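Local coordinates for surface presentation of antigens protein SpaS (Salmonella typhimurium, PDB 3C01) that belongs to the type III secretion exporter family and takes part in the secretory pathway that Salmonella needs to enter mammalian cells, at residues S21-N26 with H57-L62. Numbering follows the deposited sequence.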
loop_
_atom_site.group_PDB
_atom_site.type_symbol
_atom_site.label_atom_id
_atom_site.label_comp_id
_atom_site.label_asym_id
_atom_site.label_seq_id
_atom_site.Cartn_x
_atom_site.Cartn_y
_atom_site.Cartn_z
ATOM N N SER B 21 4.314 -0.437 4.675
ATOM C CA SER B 21 5.593 -0.228 4.061
ATOM C C SER B 21 5.882 1.226 3.766
ATOM O O SER B 21 7.031 1.620 3.731
ATOM C CB SER B 21 5.674 -1.038 2.752
ATOM O OG SER B 21 4.506 -0.877 1.949
ATOM N N VAL B 22 4.835 1.999 3.471
ATOM C CA VAL B 22 4.949 3.371 3.010
ATOM C C VAL B 22 3.913 4.174 3.766
ATOM O O VAL B 22 2.795 3.700 3.958
ATOM C CB VAL B 22 4.632 3.457 1.536
ATOM C CG1 VAL B 22 4.589 4.921 1.067
ATOM C CG2 VAL B 22 5.628 2.618 0.751
ATOM N N TYR B 23 4.278 5.386 4.197
ATOM C CA TYR B 23 3.325 6.247 4.897
ATOM C C TYR B 23 3.660 7.720 4.621
ATOM O O TYR B 23 4.670 8.227 5.116
ATOM C CB TYR B 23 3.434 5.932 6.374
ATOM C CG TYR B 23 2.407 6.560 7.280
ATOM C CD1 TYR B 23 1.277 5.840 7.664
ATOM C CD2 TYR B 23 2.603 7.820 7.818
ATOM C CE1 TYR B 23 0.342 6.361 8.515
ATOM C CE2 TYR B 23 1.657 8.379 8.677
ATOM C CZ TYR B 23 0.535 7.634 9.026
ATOM O OH TYR B 23 -0.404 8.117 9.903
ATOM N N GLU B 24 2.828 8.391 3.828
ATOM C CA GLU B 24 3.128 9.739 3.385
ATOM C C GLU B 24 1.861 10.522 3.130
ATOM O O GLU B 24 0.831 9.959 2.794
ATOM C CB GLU B 24 3.954 9.741 2.095
ATOM C CG GLU B 24 5.276 8.947 2.110
ATOM C CD GLU B 24 6.328 9.499 3.073
ATOM O OE1 GLU B 24 7.342 8.765 3.339
ATOM O OE2 GLU B 24 6.138 10.650 3.583
ATOM N N THR B 25 1.941 11.838 3.243
ATOM C CA THR B 25 0.798 12.664 2.964
ATOM C C THR B 25 1.160 13.766 1.979
ATOM O O THR B 25 2.335 13.994 1.671
ATOM C CB THR B 25 0.307 13.303 4.266
ATOM O OG1 THR B 25 1.228 14.313 4.640
ATOM C CG2 THR B 25 0.249 12.305 5.396
ATOM N N ASN B 26 0.126 14.443 1.472
ATOM C CA ASN B 26 0.281 15.629 0.616
ATOM C C ASN B 26 1.275 15.412 -0.507
ATOM O O ASN B 26 1.138 14.433 -1.229
ATOM C CB ASN B 26 0.568 16.857 1.468
ATOM C CG ASN B 26 -0.540 17.096 2.492
ATOM O OD1 ASN B 26 -1.742 16.948 2.162
ATOM N ND2 ASN B 26 -0.161 17.421 3.742
ATOM N N HIS B 57 -2.627 3.520 12.116
ATOM C CA HIS B 57 -1.287 2.966 11.989
ATOM C C HIS B 57 -0.197 4.030 11.724
ATOM O O HIS B 57 -0.497 5.177 11.469
ATOM C CB HIS B 57 -1.275 1.974 10.837
ATOM C CG HIS B 57 -2.067 0.741 11.090
ATOM N ND1 HIS B 57 -3.438 0.747 11.204
ATOM C CD2 HIS B 57 -1.682 -0.551 11.222
ATOM C CE1 HIS B 57 -3.860 -0.484 11.444
ATOM N NE2 HIS B 57 -2.817 -1.292 11.442
ATOM N N ARG B 58 1.059 3.599 11.783
ATOM C CA ARG B 58 2.242 4.382 11.456
ATOM C C ARG B 58 3.199 3.522 10.612
ATOM O O ARG B 58 3.097 2.270 10.563
ATOM C CB ARG B 58 3.005 4.788 12.745
ATOM C CG ARG B 58 2.249 5.759 13.687
ATOM C CD ARG B 58 1.711 6.935 12.879
ATOM N NE ARG B 58 1.075 7.945 13.697
ATOM C CZ ARG B 58 -0.244 8.151 13.796
ATOM N NH1 ARG B 58 -0.670 9.118 14.582
ATOM N NH2 ARG B 58 -1.140 7.414 13.163
ATOM N N ARG B 59 4.148 4.200 9.964
ATOM C CA ARG B 59 5.131 3.548 9.138
ATOM C C ARG B 59 5.730 2.373 9.893
ATOM O O ARG B 59 6.115 2.511 11.033
ATOM C CB ARG B 59 6.229 4.530 8.714
ATOM C CG ARG B 59 7.026 4.032 7.497
ATOM C CD ARG B 59 8.074 5.020 6.982
ATOM N NE ARG B 59 7.490 6.285 6.581
ATOM C CZ ARG B 59 7.355 7.337 7.371
ATOM N NH1 ARG B 59 7.762 7.289 8.625
ATOM N NH2 ARG B 59 6.773 8.443 6.903
ATOM N N TYR B 60 5.775 1.221 9.233
ATOM C CA TYR B 60 6.413 -0.004 9.711
ATOM C C TYR B 60 5.635 -0.771 10.786
ATOM O O TYR B 60 6.129 -1.765 11.325
ATOM C CB TYR B 60 7.885 0.237 10.073
ATOM C CG TYR B 60 8.680 0.881 8.946
ATOM C CD1 TYR B 60 8.515 0.462 7.625
ATOM C CD2 TYR B 60 9.594 1.926 9.195
ATOM C CE1 TYR B 60 9.234 1.068 6.574
ATOM C CE2 TYR B 60 10.321 2.521 8.182
ATOM C CZ TYR B 60 10.134 2.097 6.879
ATOM O OH TYR B 60 10.825 2.672 5.855
ATOM N N ASP B 61 4.382 -0.395 11.047
ATOM C CA ASP B 61 3.537 -1.240 11.872
ATOM C C ASP B 61 3.124 -2.458 11.097
ATOM O O ASP B 61 2.969 -2.429 9.873
ATOM C CB ASP B 61 2.236 -0.549 12.207
ATOM C CG ASP B 61 2.376 0.540 13.234
ATOM O OD1 ASP B 61 3.425 0.597 13.914
ATOM O OD2 ASP B 61 1.385 1.320 13.384
ATOM N N LEU B 62 2.871 -3.529 11.822
ATOM C CA LEU B 62 2.000 -4.565 11.338
ATOM C C LEU B 62 0.554 -4.041 11.332
ATOM O O LEU B 62 0.141 -3.251 12.205
ATOM C CB LEU B 62 2.113 -5.759 12.246
ATOM C CG LEU B 62 3.174 -6.823 11.947
ATOM C CD1 LEU B 62 4.465 -6.241 11.479
ATOM C CD2 LEU B 62 3.351 -7.668 13.193
HETATM O O HOH W 1 6.896 6.236 3.782
#
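Y23, on strand 19-25, lays its ring against the loop backbone of H57, R58 and R59, and this is the close-packed part of the contact. R58 CA and R59 N lie over one ring face, with R58 CA 4.0 Å above the plane and offset toward the rim. CG of Y23 stands anti to the backbone N (chi1 -172°), which turns the ring against the loop and carries its hydroxyl to the end of helix 47-56. There OH hydrogen-bonds the carbonyl of F54, whose ring also meets that of Y23. The carbonyl of H57 passes obliquely, 3.3 Å from Y23 CE1. R58 NH2, shared with K55 O, is bonded to H57 O at 2.9 Å from above its carbonyl plane, nearly straight at the hydrogen (173°).

R59 reaches alongside the strand toward Y23 O and E24, all three residues partly exposed. Its chain bends at chi3 (-59°), setting the guanidinium with one face over Y23 CB and NH2 2.8 Å from Y23 O. That bond lies in the carbonyl plane but is bent at the hydrogen. Here the packing gives way to water and charge: E24 OE1 makes a long salt bridge of 3.6 Å to R59 NH2, and one water bridges Y23 N, R59 NE and E24 OE1.

The type II turn R58-D61, braced by R58 N to D61 OD2, brings the Y60 ring near S21, CE1 3.6 Å from S21 O, in an oblique approach. In this C-terminal, cytoplasmic domain of the exporter, ring packing and the R59-Y23 bond thus join loop to strand, Y23 OH ties the strand to helix 47-56, and the long direct R59-E24 contact, supplemented by a shared water, probably adds only modest electrostatic strength.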